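Local atomic coordinates of tRNA (guanine(26)-N(2))-dimethyltransferase (Pyrococcus horikoshii, PDB entry 2DUL), a protein that probably dimethylates the exocyclic amine of guanine 26 in a number of tRNAs, using S-adenosyl-L-methionine as methyl donor. Residues Q348-T353 and S365-V370; Y322-I327 and T360-S365; I250-K255 and G328-I333; I286-V291 and M311-L316; G196-V201 and G279-E284. All blocks are in the same frame, centred on the assembly; numbering follows the deposited sequence.

Contact 1. Residues Q348-T353 and S365-V370; sequences QGYEAT and SAPYEV
Glu-351 and Ser-365 come within 5.5 Å of each other, CA to CA, just before strand 352-355 and just after strand 361-364, and the backbone joins them once: Ser-365 N donates to Glu-351 O at 3.1 Å, with an N-H...O angle of 157°. This bond continues the pairing of the two strands by one step, in a small antiparallel sheet whose order of helices and strands is consistent with a winged helix. Helix 338-347 has just closed in a Schellman motif at Gly-349, whose positive phi turns the chain toward the sheet. The main side-chain contact is Tyr-350. Its ring lies across the Ala-366 to Pro-367 link, with the Ala-366 CB methyl over one face in a CH-pi contact, 3.9 Å from the ring centroid and 22° off its normal. The Ser-365 hydroxyl meets the ring edge near its plane, OG being 3.6 Å from Tyr-350 CD2. Farther out, Pro-367 CD approaches Tyr-350 CE2 obliquely at 3.8 Å, while Val-370 of helix 368-375, pointing back against the tyrosine, brings CG1 obliquely to CE1. Gln-348 touches Val-370 CG1 with OE1, and its NE2 is hydrogen-bonded to Thr-374. Glu-351 O is also taken by the Thr-364 hydroxyl, giving this carbonyl two donors. With chi1 at 57°, Ser-365 OG stands between its own backbone N and carbonyl carbon, turned toward the 348-353 backbone. There a water is bound at 2.7 Å from Ser-365 OG, and the same water donates to Glu-351 OE1 at 2.9 Å.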
# COMPACT_ATOMS: atom_id res chain seq x y z
N GLN A 348 11.61 18.88 -24.98
CA GLN A 348 12.06 20.14 -24.40
C GLN A 348 13.09 19.89 -23.30
O GLN A 348 13.55 20.83 -22.65
CB GLN A 348 10.88 20.93 -23.83
CG GLN A 348 9.93 21.47 -24.88
CD GLN A 348 8.74 22.18 -24.26
OE1 GLN A 348 8.90 23.18 -23.55
NE2 GLN A 348 7.55 21.67 -24.53
N GLY A 349 13.43 18.63 -23.07
CA GLY A 349 14.41 18.30 -22.05
C GLY A 349 13.88 17.99 -20.66
O GLY A 349 14.66 17.96 -19.70
N TYR A 350 12.58 17.77 -20.53
CA TYR A 350 12.00 17.46 -19.23
C TYR A 350 11.62 15.99 -19.09
O TYR A 350 11.32 15.32 -20.08
CB TYR A 350 10.74 18.29 -18.96
CG TYR A 350 10.97 19.78 -18.88
CD1 TYR A 350 10.85 20.59 -20.00
CD2 TYR A 350 11.35 20.37 -17.67
CE1 TYR A 350 11.11 21.95 -19.94
CE2 TYR A 350 11.61 21.73 -17.59
CZ TYR A 350 11.49 22.52 -18.73
OH TYR A 350 11.78 23.86 -18.66
N GLU A 351 11.63 15.50 -17.86
CA GLU A 351 11.23 14.13 -17.60
C GLU A 351 9.71 14.17 -17.57
O GLU A 351 9.12 15.09 -17.01
CB GLU A 351 11.76 13.68 -16.24
CG GLU A 351 13.27 13.56 -16.17
CD GLU A 351 13.78 13.61 -14.75
OE1 GLU A 351 13.77 14.72 -14.16
OE2 GLU A 351 14.17 12.56 -14.21
N ALA A 352 9.07 13.17 -18.17
CA ALA A 352 7.62 13.11 -18.20
C ALA A 352 7.16 11.69 -18.45
O ALA A 352 7.64 11.03 -19.36
CB ALA A 352 7.08 14.03 -19.30
N THR A 353 6.23 11.22 -17.63
CA THR A 353 5.70 9.87 -17.76
C THR A 353 4.22 9.85 -17.40
O THR A 353 3.69 10.82 -16.85
CB THR A 353 6.38 8.87 -16.80
OG1 THR A 353 5.98 9.16 -15.45
CG2 THR A 353 7.90 8.97 -16.90
N SER A 365 8.87 16.90 -14.45
CA SER A 365 9.76 17.80 -13.73
C SER A 365 9.48 19.24 -14.17
O SER A 365 9.90 20.19 -13.51
CB SER A 365 11.22 17.44 -14.04
OG SER A 365 11.47 17.49 -15.44
N ALA A 366 8.76 19.39 -15.28
CA ALA A 366 8.45 20.71 -15.82
C ALA A 366 7.61 21.59 -14.91
O ALA A 366 6.75 21.11 -14.18
CB ALA A 366 7.76 20.56 -17.17
N PRO A 367 7.87 22.91 -14.93
CA PRO A 367 7.11 23.85 -14.11
C PRO A 367 5.68 23.89 -14.65
O PRO A 367 5.45 23.62 -15.83
CB PRO A 367 7.83 25.18 -14.33
CG PRO A 367 9.23 24.76 -14.69
CD PRO A 367 9.00 23.58 -15.59
N TYR A 368 4.72 24.23 -13.80
CA TYR A 368 3.32 24.32 -14.20
C TYR A 368 3.11 25.15 -15.48
O TYR A 368 2.41 24.73 -16.39
CB TYR A 368 2.50 24.93 -13.07
CG TYR A 368 1.06 25.23 -13.45
CD1 TYR A 368 0.11 24.22 -13.51
CD2 TYR A 368 0.67 26.53 -13.78
CE1 TYR A 368 -1.22 24.49 -13.88
CE2 TYR A 368 -0.64 26.82 -14.15
CZ TYR A 368 -1.58 25.80 -14.20
OH TYR A 368 -2.87 26.09 -14.58
N GLU A 369 3.71 26.34 -15.53
CA GLU A 369 3.55 27.20 -16.69
C GLU A 369 4.06 26.57 -17.98
O GLU A 369 3.49 26.78 -19.05
CB GLU A 369 4.23 28.55 -16.47
CG GLU A 369 3.65 29.37 -15.33
CD GLU A 369 2.15 29.64 -15.48
OE1 GLU A 369 1.65 29.70 -16.62
OE2 GLU A 369 1.48 29.82 -14.44
N VAL A 370 5.15 25.81 -17.89
CA VAL A 370 5.68 25.15 -19.08
C VAL A 370 4.71 24.06 -19.51
O VAL A 370 4.49 23.85 -20.70
CB VAL A 370 7.06 24.52 -18.80
CG1 VAL A 370 7.47 23.63 -19.97
CG2 VAL A 370 8.10 25.62 -18.60
O HOH W 1 14.05 16.91 -16.07

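Contact 2. Residues Y322-I327 and T360-S365; sequences YDTHAI and TGIKTS
Tyr-322 and Ile-362 form an antiparallel hydrogen-bonded pair, with Tyr-322 N to Ile-362 O at 3.0 Å and Ile-362 N to Tyr-322 O at 2.9 Å; Asp-323 and Gly-361 follow as a non-hydrogen-bonded pair. Strand 322-323 then turns directly into helix 324-331, and Asp-323 is the N-cap of that helix. The carboxylate is placed by chi1 of -170°, which sets CG anti to the backbone N and lets OD1 accept from Ala-326 N at 2.9 Å in a nearly straight bond of 176°. That donor meets OD1 on its anti side, out of the carboxylate plane. The same carboxylate faces the Thr-360 hydroxyl, whose OG1 lies 3.0 Å from both Asp-323 OD1 and OD2; both bonds are weak, and which oxygen takes the single proton is not settled. Ser-358 OG is a further partner of OD2. Thr-360 also contributes its backbone O, which accepts from Thr-324 N at 3.1 Å and extends the pairing into the first helical residue. On the face bearing Tyr-322 and Ile-362, Thr-364 CG2 meets the tyrosine ring at its edge, 3.7 Å from Tyr-322 CD2. Ile-362 CD1 lies 3.7 Å from Thr-324 OG1, a buried hydroxyl with no polar partner in the model. Phe-371 of helix 368-375 and Ile-341 of helix 338-347 cover this face. A short strand running into a helix and pairing with the central strand, last in sequence, of a three-stranded sheet is consistent with a winged-helix fold.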
# COMPACT_ATOMS: atom_id res chain seq x y z
N TYR A 322 0.11 16.57 -13.12
CA TYR A 322 -0.83 17.47 -13.76
C TYR A 322 -1.81 16.63 -14.58
O TYR A 322 -1.40 15.84 -15.42
CB TYR A 322 -0.09 18.46 -14.67
CG TYR A 322 0.89 19.35 -13.93
CD1 TYR A 322 0.46 20.17 -12.88
CD2 TYR A 322 2.25 19.34 -14.24
CE1 TYR A 322 1.37 20.96 -12.17
CE2 TYR A 322 3.16 20.12 -13.53
CZ TYR A 322 2.71 20.93 -12.50
OH TYR A 322 3.61 21.69 -11.78
N ASP A 323 -3.10 16.80 -14.30
CA ASP A 323 -4.13 16.06 -15.01
C ASP A 323 -4.58 16.92 -16.20
O ASP A 323 -5.24 17.93 -16.02
CB ASP A 323 -5.31 15.78 -14.08
CG ASP A 323 -6.31 14.82 -14.68
OD1 ASP A 323 -7.01 15.20 -15.64
OD2 ASP A 323 -6.39 13.67 -14.19
N THR A 324 -4.20 16.50 -17.40
CA THR A 324 -4.54 17.24 -18.62
C THR A 324 -6.03 17.53 -18.76
O THR A 324 -6.42 18.62 -19.18
CB THR A 324 -4.06 16.48 -19.88
OG1 THR A 324 -2.66 16.17 -19.75
CG2 THR A 324 -4.26 17.34 -21.11
N HIS A 325 -6.86 16.55 -18.42
CA HIS A 325 -8.30 16.74 -18.53
C HIS A 325 -8.83 17.76 -17.53
O HIS A 325 -9.45 18.75 -17.91
CB HIS A 325 -9.01 15.40 -18.34
CG HIS A 325 -10.49 15.47 -18.55
ND1 HIS A 325 -11.36 15.98 -17.61
CD2 HIS A 325 -11.25 15.13 -19.62
CE1 HIS A 325 -12.59 15.96 -18.09
NE2 HIS A 325 -12.55 15.45 -19.31
N ALA A 326 -8.56 17.53 -16.25
CA ALA A 326 -9.02 18.44 -15.20
C ALA A 326 -8.51 19.87 -15.39
O ALA A 326 -9.26 20.83 -15.21
CB ALA A 326 -8.61 17.91 -13.83
N ILE A 327 -7.24 20.01 -15.74
CA ILE A 327 -6.67 21.34 -15.94
C ILE A 327 -7.35 22.03 -17.11
O ILE A 327 -7.58 23.24 -17.08
CB ILE A 327 -5.14 21.27 -16.18
CG1 ILE A 327 -4.44 20.81 -14.89
CG2 ILE A 327 -4.61 22.64 -16.60
CD1 ILE A 327 -2.93 20.71 -14.99
N THR A 360 -5.28 10.24 -17.22
CA THR A 360 -4.92 11.47 -17.92
C THR A 360 -3.88 12.29 -17.16
O THR A 360 -3.61 13.44 -17.49
CB THR A 360 -6.16 12.35 -18.16
OG1 THR A 360 -6.88 12.52 -16.92
CG2 THR A 360 -7.08 11.70 -19.19
N GLY A 361 -3.27 11.68 -16.14
CA GLY A 361 -2.27 12.39 -15.37
C GLY A 361 -0.87 12.25 -15.92
O GLY A 361 -0.50 11.20 -16.45
N ILE A 362 -0.08 13.31 -15.81
CA ILE A 362 1.30 13.26 -16.28
C ILE A 362 2.24 13.75 -15.19
O ILE A 362 2.08 14.86 -14.68
CB ILE A 362 1.50 14.14 -17.54
CG1 ILE A 362 0.68 13.61 -18.71
CG2 ILE A 362 2.99 14.16 -17.92
CD1 ILE A 362 0.63 14.55 -19.90
N LYS A 363 3.19 12.90 -14.83
CA LYS A 363 4.20 13.23 -13.84
C LYS A 363 5.29 13.92 -14.65
O LYS A 363 5.70 13.40 -15.69
CB LYS A 363 4.78 11.96 -13.20
CG LYS A 363 4.59 11.81 -11.69
CD LYS A 363 3.26 11.16 -11.37
CE LYS A 363 3.24 10.59 -9.95
NZ LYS A 363 3.42 11.60 -8.87
N THR A 364 5.76 15.06 -14.19
CA THR A 364 6.81 15.75 -14.93
C THR A 364 7.62 16.69 -14.06
O THR A 364 7.13 17.21 -13.06
CB THR A 364 6.23 16.56 -16.11
OG1 THR A 364 7.29 17.18 -16.83
CG2 THR A 364 5.27 17.63 -15.61
N SER A 365 8.87 16.90 -14.45
CA SER A 365 9.76 17.80 -13.73
C SER A 365 9.48 19.24 -14.17
O SER A 365 9.90 20.19 -13.51
CB SER A 365 11.22 17.44 -14.04
OG SER A 365 11.47 17.49 -15.44

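Contact 3. Residues I250-K255 and G328-I333; sequences IYFDDK and GRRLKI
Arg-330, near the end of helix 324-331, reaches back to Phe-252 and Asp-254, where the chain leaves the central strand of the three-stranded antiparallel sheet 247-252, 259-263 and 273-277 through an Asx turn. That turn is defined by Asp-253 OD1 accepting from Lys-255 N at 2.9 Å, and it presents the carbonyl of Asp-254 to the helix. Of the polar contacts, the one bond between the segments runs from Arg-330 NH1 to Asp-254 O at 2.7 Å. Its N-H...O angle is a bent 141°; the donor lies in the carbonyl plane on a lone pair, although the oxygen is tilted 20° from the guanidinium plane. Asp-254 OD1 is 4.3 Å from Arg-330 NH1 and well out of the guanidinium plane, so the attraction is of charges alone; OD1 also forms a salt bridge with Arg-188, while Arg-330 NH2 pairs with Glu-190. These alternating charges would probably stabilise one another at the surface. Flat-group packing comes from Phe-252, whose edge is set against one face of the guanidinium with the planes 85° apart, and whose CE2 is 3.6 Å from Arg-330 NH2. An arginine chain extended from CG to NE carries the group this far. Van der Waals contact of a methyl with a backbone carbonyl falls on the next helical residue: Leu-331, whose side chain also packs on Tyr-368 and Ile-372 of helix 368-375, places CD2 3.8 Å from Lys-255 O.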
# COMPACT_ATOMS: atom_id res chain seq x y z
N ILE A 250 0.35 20.35 0.94
CA ILE A 250 0.08 20.70 -0.44
C ILE A 250 -0.92 21.85 -0.49
O ILE A 250 -1.86 21.90 0.30
CB ILE A 250 -0.55 19.52 -1.20
CG1 ILE A 250 0.43 18.34 -1.23
CG2 ILE A 250 -0.95 19.95 -2.61
CD1 ILE A 250 -0.24 17.02 -1.55
N TYR A 251 -0.69 22.77 -1.42
CA TYR A 251 -1.58 23.90 -1.65
C TYR A 251 -2.07 23.68 -3.07
O TYR A 251 -1.28 23.33 -3.96
CB TYR A 251 -0.81 25.20 -1.51
CG TYR A 251 -0.32 25.43 -0.09
CD1 TYR A 251 -1.19 25.93 0.88
CD2 TYR A 251 0.98 25.12 0.28
CE1 TYR A 251 -0.77 26.13 2.19
CE2 TYR A 251 1.42 25.30 1.59
CZ TYR A 251 0.54 25.81 2.54
OH TYR A 251 0.95 25.99 3.84
N PHE A 252 -3.36 23.87 -3.29
CA PHE A 252 -3.95 23.62 -4.59
C PHE A 252 -4.85 24.76 -5.03
O PHE A 252 -5.73 25.19 -4.28
CB PHE A 252 -4.75 22.31 -4.52
CG PHE A 252 -5.30 21.85 -5.84
CD1 PHE A 252 -4.49 21.23 -6.78
CD2 PHE A 252 -6.66 22.02 -6.13
CE1 PHE A 252 -5.01 20.77 -7.99
CE2 PHE A 252 -7.19 21.56 -7.33
CZ PHE A 252 -6.37 20.93 -8.26
N ASP A 253 -4.64 25.27 -6.24
CA ASP A 253 -5.46 26.36 -6.77
C ASP A 253 -6.59 25.75 -7.59
O ASP A 253 -6.35 25.20 -8.66
CB ASP A 253 -4.62 27.27 -7.66
CG ASP A 253 -5.34 28.58 -8.00
OD1 ASP A 253 -6.59 28.59 -8.10
OD2 ASP A 253 -4.64 29.59 -8.18
N ASP A 254 -7.82 25.86 -7.09
CA ASP A 254 -8.98 25.29 -7.78
C ASP A 254 -9.27 25.89 -9.15
O ASP A 254 -9.92 25.27 -9.98
CB ASP A 254 -10.23 25.43 -6.92
CG ASP A 254 -10.10 24.72 -5.58
OD1 ASP A 254 -9.74 23.53 -5.57
OD2 ASP A 254 -10.38 25.36 -4.55
N LYS A 255 -8.79 27.11 -9.39
CA LYS A 255 -9.04 27.75 -10.67
C LYS A 255 -8.01 27.44 -11.74
O LYS A 255 -8.25 27.68 -12.93
CB LYS A 255 -9.14 29.27 -10.47
CG LYS A 255 -10.38 29.70 -9.69
CD LYS A 255 -10.58 31.21 -9.71
CE LYS A 255 -9.55 31.94 -8.86
NZ LYS A 255 -8.16 31.77 -9.37
N GLY A 328 -7.68 21.26 -18.14
CA GLY A 328 -8.37 21.83 -19.28
C GLY A 328 -9.70 22.41 -18.84
O GLY A 328 -10.08 23.51 -19.26
N ARG A 329 -10.42 21.69 -17.98
CA ARG A 329 -11.72 22.18 -17.50
C ARG A 329 -11.58 23.38 -16.56
O ARG A 329 -12.39 24.31 -16.62
CB ARG A 329 -12.48 21.06 -16.78
CG ARG A 329 -12.82 19.87 -17.66
CD ARG A 329 -13.69 18.85 -16.93
NE ARG A 329 -15.03 19.34 -16.65
CZ ARG A 329 -15.37 20.02 -15.55
NH1 ARG A 329 -14.46 20.28 -14.63
NH2 ARG A 329 -16.62 20.44 -15.39
N ARG A 330 -10.56 23.36 -15.71
CA ARG A 330 -10.34 24.46 -14.77
C ARG A 330 -9.96 25.75 -15.49
O ARG A 330 -10.51 26.82 -15.20
CB ARG A 330 -9.25 24.09 -13.75
CG ARG A 330 -9.63 22.96 -12.80
CD ARG A 330 -8.54 22.68 -11.77
NE ARG A 330 -8.86 21.53 -10.93
CZ ARG A 330 -9.78 21.52 -9.97
NH1 ARG A 330 -10.48 22.62 -9.70
NH2 ARG A 330 -10.01 20.41 -9.28
N LEU A 331 -9.03 25.66 -16.43
CA LEU A 331 -8.57 26.83 -17.17
C LEU A 331 -9.51 27.19 -18.32
O LEU A 331 -9.47 28.30 -18.85
CB LEU A 331 -7.16 26.59 -17.73
CG LEU A 331 -6.03 26.46 -16.71
CD1 LEU A 331 -4.73 26.11 -17.43
CD2 LEU A 331 -5.88 27.77 -15.94
N LYS A 332 -10.37 26.25 -18.71
CA LYS A 332 -11.30 26.45 -19.81
C LYS A 332 -10.53 26.57 -21.12
O LYS A 332 -10.69 27.53 -21.87
CB LYS A 332 -12.14 27.72 -19.59
CG LYS A 332 -12.98 27.71 -18.33
CD LYS A 332 -13.99 26.57 -18.35
CE LYS A 332 -14.81 26.54 -17.07
NZ LYS A 332 -15.54 27.83 -16.86
N ILE A 333 -9.67 25.59 -21.37
CA ILE A 333 -8.89 25.57 -22.59
C ILE A 333 -8.94 24.18 -23.21
O ILE A 333 -9.30 23.21 -22.55
CB ILE A 333 -7.40 25.92 -22.33
CG1 ILE A 333 -6.80 24.91 -21.35
CG2 ILE A 333 -7.29 27.34 -21.79
CD1 ILE A 333 -5.30 25.10 -21.11

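Contact 4. Residues I286-V291 and M311-L316; sequences IVSKMV and MIDQEL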
# COMPACT_ATOMS: atom_id res chain seq x y z
N ILE A 286 14.08 -2.00 -5.85
CA ILE A 286 13.14 -3.06 -5.51
C ILE A 286 12.03 -3.23 -6.54
O ILE A 286 11.75 -4.35 -6.99
CB ILE A 286 12.53 -2.81 -4.11
CG1 ILE A 286 13.65 -2.83 -3.07
CG2 ILE A 286 11.48 -3.86 -3.79
CD1 ILE A 286 13.20 -2.49 -1.66
N VAL A 287 11.38 -2.13 -6.92
CA VAL A 287 10.30 -2.21 -7.89
C VAL A 287 10.79 -2.72 -9.24
O VAL A 287 10.07 -3.41 -9.96
CB VAL A 287 9.61 -0.84 -8.05
CG1 VAL A 287 8.64 -0.88 -9.22
CG2 VAL A 287 8.86 -0.49 -6.76
N SER A 288 12.03 -2.38 -9.59
CA SER A 288 12.61 -2.84 -10.85
C SER A 288 12.73 -4.36 -10.73
O SER A 288 12.36 -5.10 -11.64
CB SER A 288 13.98 -2.20 -11.08
OG SER A 288 14.50 -2.55 -12.35
N LYS A 289 13.24 -4.81 -9.59
CA LYS A 289 13.39 -6.25 -9.33
C LYS A 289 12.04 -6.95 -9.32
O LYS A 289 11.93 -8.10 -9.75
CB LYS A 289 14.08 -6.49 -7.99
CG LYS A 289 15.57 -6.21 -7.96
CD LYS A 289 16.20 -6.80 -6.71
CE LYS A 289 17.71 -6.64 -6.69
NZ LYS A 289 18.13 -5.21 -6.62
N MET A 290 11.02 -6.27 -8.81
CA MET A 290 9.67 -6.83 -8.74
C MET A 290 9.11 -7.16 -10.12
O MET A 290 8.47 -8.20 -10.31
CB MET A 290 8.73 -5.86 -8.01
CG MET A 290 8.98 -5.78 -6.51
SD MET A 290 7.81 -4.69 -5.68
CE MET A 290 6.28 -5.66 -5.76
N VAL A 291 9.34 -6.28 -11.09
CA VAL A 291 8.85 -6.51 -12.44
C VAL A 291 9.44 -7.82 -12.97
O VAL A 291 8.74 -8.64 -13.56
CB VAL A 291 9.24 -5.36 -13.40
CG1 VAL A 291 8.89 -5.73 -14.84
CG2 VAL A 291 8.51 -4.09 -13.00
N MET A 311 3.97 -0.13 -15.01
CA MET A 311 3.53 1.26 -15.00
C MET A 311 4.25 1.99 -13.87
O MET A 311 4.81 3.07 -14.08
CB MET A 311 2.02 1.34 -14.79
CG MET A 311 1.50 2.74 -14.51
SD MET A 311 1.87 3.93 -15.83
CE MET A 311 0.35 3.82 -16.79
N ILE A 312 4.25 1.40 -12.68
CA ILE A 312 4.89 2.01 -11.52
C ILE A 312 6.41 2.04 -11.68
O ILE A 312 7.07 3.00 -11.27
CB ILE A 312 4.52 1.24 -10.23
CG1 ILE A 312 3.02 1.37 -9.97
CG2 ILE A 312 5.30 1.80 -9.04
CD1 ILE A 312 2.51 0.57 -8.79
N ASP A 313 6.97 1.00 -12.28
CA ASP A 313 8.41 0.92 -12.49
C ASP A 313 8.90 2.05 -13.40
O ASP A 313 9.96 2.63 -13.16
CB ASP A 313 8.77 -0.44 -13.09
CG ASP A 313 10.26 -0.59 -13.37
OD1 ASP A 313 11.07 -0.29 -12.47
OD2 ASP A 313 10.61 -1.01 -14.49
N GLN A 314 8.13 2.38 -14.43
CA GLN A 314 8.55 3.44 -15.35
C GLN A 314 8.03 4.81 -14.94
O GLN A 314 8.43 5.84 -15.49
CB GLN A 314 8.08 3.11 -16.77
CG GLN A 314 6.59 3.21 -16.97
CD GLN A 314 6.21 4.33 -17.94
OE1 GLN A 314 6.62 5.48 -17.76
NE2 GLN A 314 5.42 3.99 -18.95
N GLU A 315 7.15 4.83 -13.95
CA GLU A 315 6.58 6.08 -13.47
C GLU A 315 7.61 6.95 -12.74
O GLU A 315 8.36 6.46 -11.90
CB GLU A 315 5.40 5.78 -12.53
CG GLU A 315 4.56 6.98 -12.16
CD GLU A 315 3.30 6.59 -11.42
OE1 GLU A 315 2.68 5.57 -11.81
OE2 GLU A 315 2.91 7.30 -10.46
N LEU A 316 7.64 8.23 -13.09
CA LEU A 316 8.55 9.16 -12.45
C LEU A 316 8.11 9.29 -10.99
O LEU A 316 6.92 9.48 -10.72
CB LEU A 316 8.47 10.52 -13.15
CG LEU A 316 9.32 11.67 -12.61
CD1 LEU A 316 10.80 11.30 -12.74
CD2 LEU A 316 9.00 12.96 -13.38
O HOH W 2 12.90 -2.32 -14.81
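Ile-312 is the first residue of 311-316 to meet helix 284-295, its CG2 lying 4.3 Å from Val-287 CG1, a loose apolar contact. Asp-313 follows and carries most of the interface; its CA is 5.9 Å from that of Ser-288, so the two helices come close here. Its CA and CB are covered by the valines one turn apart on the other helix: Val-287 CG1 stands 3.7 Å from Asp-313 CA, and Val-291 CG2 is 3.7 Å from Asp-313 CB. With chi1 at 178°, CG is anti to the backbone N, and the carboxylate extends over the Ser-288 backbone, where OD1 comes within 3.4 Å of Ser-288 CA. The polar link is indirect: a water donates to Asp-313 OD2 at 2.7 Å and is hydrogen-bonded to Ser-288 OG at 2.9 Å. Since Val-287 is buried and Ser-288 exposed, the aliphatic packing of this helix pair lies inside and the water bridge outside. Beyond Gln-314 the helix ends, and Lys-282 NZ, bonded to the carbonyls of Ile-312 and Glu-315, secures that end. Helix 284-295 also packs through Met-290 on helix 33-46, and both Met-290 and Ile-312 rest on strand 213-223, an outer strand of the nine-stranded sheet.

Contact 5. Residues G196-V201 and G279-E284; sequences GTRILV and GPLKDE
Arg-198 and Leu-281 mark the closest backbone approach, 7.9 Å between their CA atoms, so side chains bridge a helix, 196-201, and the irregular segment 279-284. Helix 192-209 packs through Thr-197 and Leu-200 on strands 213-223 and 226-235 of the nine-stranded sheet of the class I-like methyltransferase domain, and 279-284 runs beside the first of these strands, where the backbone of Leu-281 bonds Ala-220 and that of Asp-283 bonds Ile-218. Leu-281 makes most of the contact. Its CD1 methyl lies over one face of the Arg-198 guanidinium, 3.6 Å from NH1 and displaced toward the rim; its CD2 meets Val-201 CG2 at 4.1 Å. Thr-197 adds a looser methyl contact. Arg-198 approaches with its chain extended from CG to NE, which carries the guanidinium under the leucine, with its edge at Gly-279. There NH2 donates to Gly-279 O at 3.0 Å, with an N-H...O angle of 163° and the oxygen close to the guanidinium plane. Glu-194 holds NE by a salt bridge and Trp-277 O accepts from NH2, so several partners fix the rotation of this flat group. One water completes the link in the same plane, accepting from Arg-198 NH1 at 2.9 Å and donating to Gly-279 O at 3.0 Å.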
# COMPACT_ATOMS: atom_id res chain seq x y z
N GLY A 196 -4.26 10.84 -1.15
CA GLY A 196 -4.73 9.84 -0.20
C GLY A 196 -3.62 8.84 0.10
O GLY A 196 -3.46 8.40 1.24
N THR A 197 -2.86 8.48 -0.93
CA THR A 197 -1.77 7.53 -0.78
C THR A 197 -0.67 8.15 0.09
O THR A 197 -0.10 7.48 0.95
CB THR A 197 -1.18 7.12 -2.16
OG1 THR A 197 -2.18 6.42 -2.91
CG2 THR A 197 0.01 6.21 -1.98
N ARG A 198 -0.39 9.43 -0.13
CA ARG A 198 0.63 10.11 0.66
C ARG A 198 0.16 10.37 2.08
O ARG A 198 0.98 10.45 3.00
CB ARG A 198 1.04 11.43 -0.02
CG ARG A 198 1.90 11.19 -1.25
CD ARG A 198 2.26 12.47 -1.98
NE ARG A 198 3.03 12.16 -3.18
CZ ARG A 198 4.33 11.86 -3.18
NH1 ARG A 198 4.94 11.57 -4.32
NH2 ARG A 198 5.03 11.88 -2.05
N ILE A 199 -1.15 10.50 2.27
CA ILE A 199 -1.70 10.68 3.61
C ILE A 199 -1.50 9.38 4.39
O ILE A 199 -1.11 9.39 5.55
CB ILE A 199 -3.22 11.03 3.58
CG1 ILE A 199 -3.41 12.49 3.15
CG2 ILE A 199 -3.84 10.83 4.98
CD1 ILE A 199 -4.86 12.88 2.88
N LEU A 200 -1.74 8.25 3.72
CA LEU A 200 -1.56 6.95 4.36
C LEU A 200 -0.10 6.75 4.78
O LEU A 200 0.18 6.34 5.91
CB LEU A 200 -1.95 5.83 3.40
CG LEU A 200 -2.58 4.54 3.94
CD1 LEU A 200 -2.34 3.42 2.93
CD2 LEU A 200 -2.00 4.17 5.29
N VAL A 201 0.83 7.02 3.87
CA VAL A 201 2.24 6.86 4.21
C VAL A 201 2.59 7.80 5.35
O VAL A 201 3.29 7.41 6.29
CB VAL A 201 3.15 7.17 3.00
CG1 VAL A 201 4.62 7.09 3.41
CG2 VAL A 201 2.85 6.18 1.86
N GLY A 279 8.07 12.36 0.48
CA GLY A 279 9.23 11.60 0.06
C GLY A 279 8.88 10.66 -1.08
O GLY A 279 7.82 10.78 -1.69
N PRO A 280 9.77 9.70 -1.40
CA PRO A 280 9.55 8.72 -2.47
C PRO A 280 8.35 7.82 -2.19
O PRO A 280 8.05 7.51 -1.04
CB PRO A 280 10.85 7.91 -2.48
CG PRO A 280 11.86 8.86 -1.88
CD PRO A 280 11.09 9.51 -0.77
N LEU A 281 7.65 7.40 -3.25
CA LEU A 281 6.53 6.49 -3.07
C LEU A 281 6.97 5.10 -3.52
O LEU A 281 6.18 4.16 -3.55
CB LEU A 281 5.29 6.95 -3.86
CG LEU A 281 4.50 8.09 -3.21
CD1 LEU A 281 3.24 8.37 -4.02
CD2 LEU A 281 4.13 7.72 -1.77
N LYS A 282 8.25 4.98 -3.88
CA LYS A 282 8.79 3.70 -4.29
C LYS A 282 10.30 3.65 -4.16
O LYS A 282 10.98 4.67 -4.17
CB LYS A 282 8.42 3.38 -5.75
CG LYS A 282 9.19 4.20 -6.79
CD LYS A 282 9.01 3.62 -8.19
CE LYS A 282 9.74 4.44 -9.25
NZ LYS A 282 9.56 3.86 -10.62
N ASP A 283 10.82 2.43 -4.01
CA ASP A 283 12.25 2.21 -3.94
C ASP A 283 12.55 1.70 -5.35
O ASP A 283 12.23 0.56 -5.67
CB ASP A 283 12.59 1.13 -2.91
CG ASP A 283 14.07 0.82 -2.86
OD1 ASP A 283 14.63 0.45 -3.91
OD2 ASP A 283 14.67 0.94 -1.77
N GLU A 284 13.12 2.57 -6.18
CA GLU A 284 13.44 2.23 -7.57
C GLU A 284 13.99 0.82 -7.79
O GLU A 284 13.46 0.07 -8.60
CB GLU A 284 14.45 3.22 -8.14
CG GLU A 284 13.88 4.57 -8.49
CD GLU A 284 14.91 5.47 -9.14
OE1 GLU A 284 15.48 5.06 -10.17
OE2 GLU A 284 15.14 6.59 -8.62
O HOH W 3 7.86 11.34 -4.65

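From the N terminus, contact 5 opens on helix 192-209 and closes at 279-284. Contact 3 starts within that loop, at 250-255, and closes only at 328-333, so the two cross. Contact 4, joining 286-291 to 311-316, begins and ends inside the span of contact 3. Contact 2 opens at 322-327, just before contact 3 closes on the same helix 324-331, crosses it, and closes at 360-365. Contact 1 opens at 348-353, crosses contact 2 and closes at 365-370, sharing Ser-365. Contacts 1 and 2 organise the winged-helix-like sheet, contact 3 ties helix 324-331 to the end of strand 247-252, and Lys-282 of contact 5 bonds the carbonyls of Ile-312 and Glu-315 in contact 4, near strand 213-223 of the nine-stranded sheet.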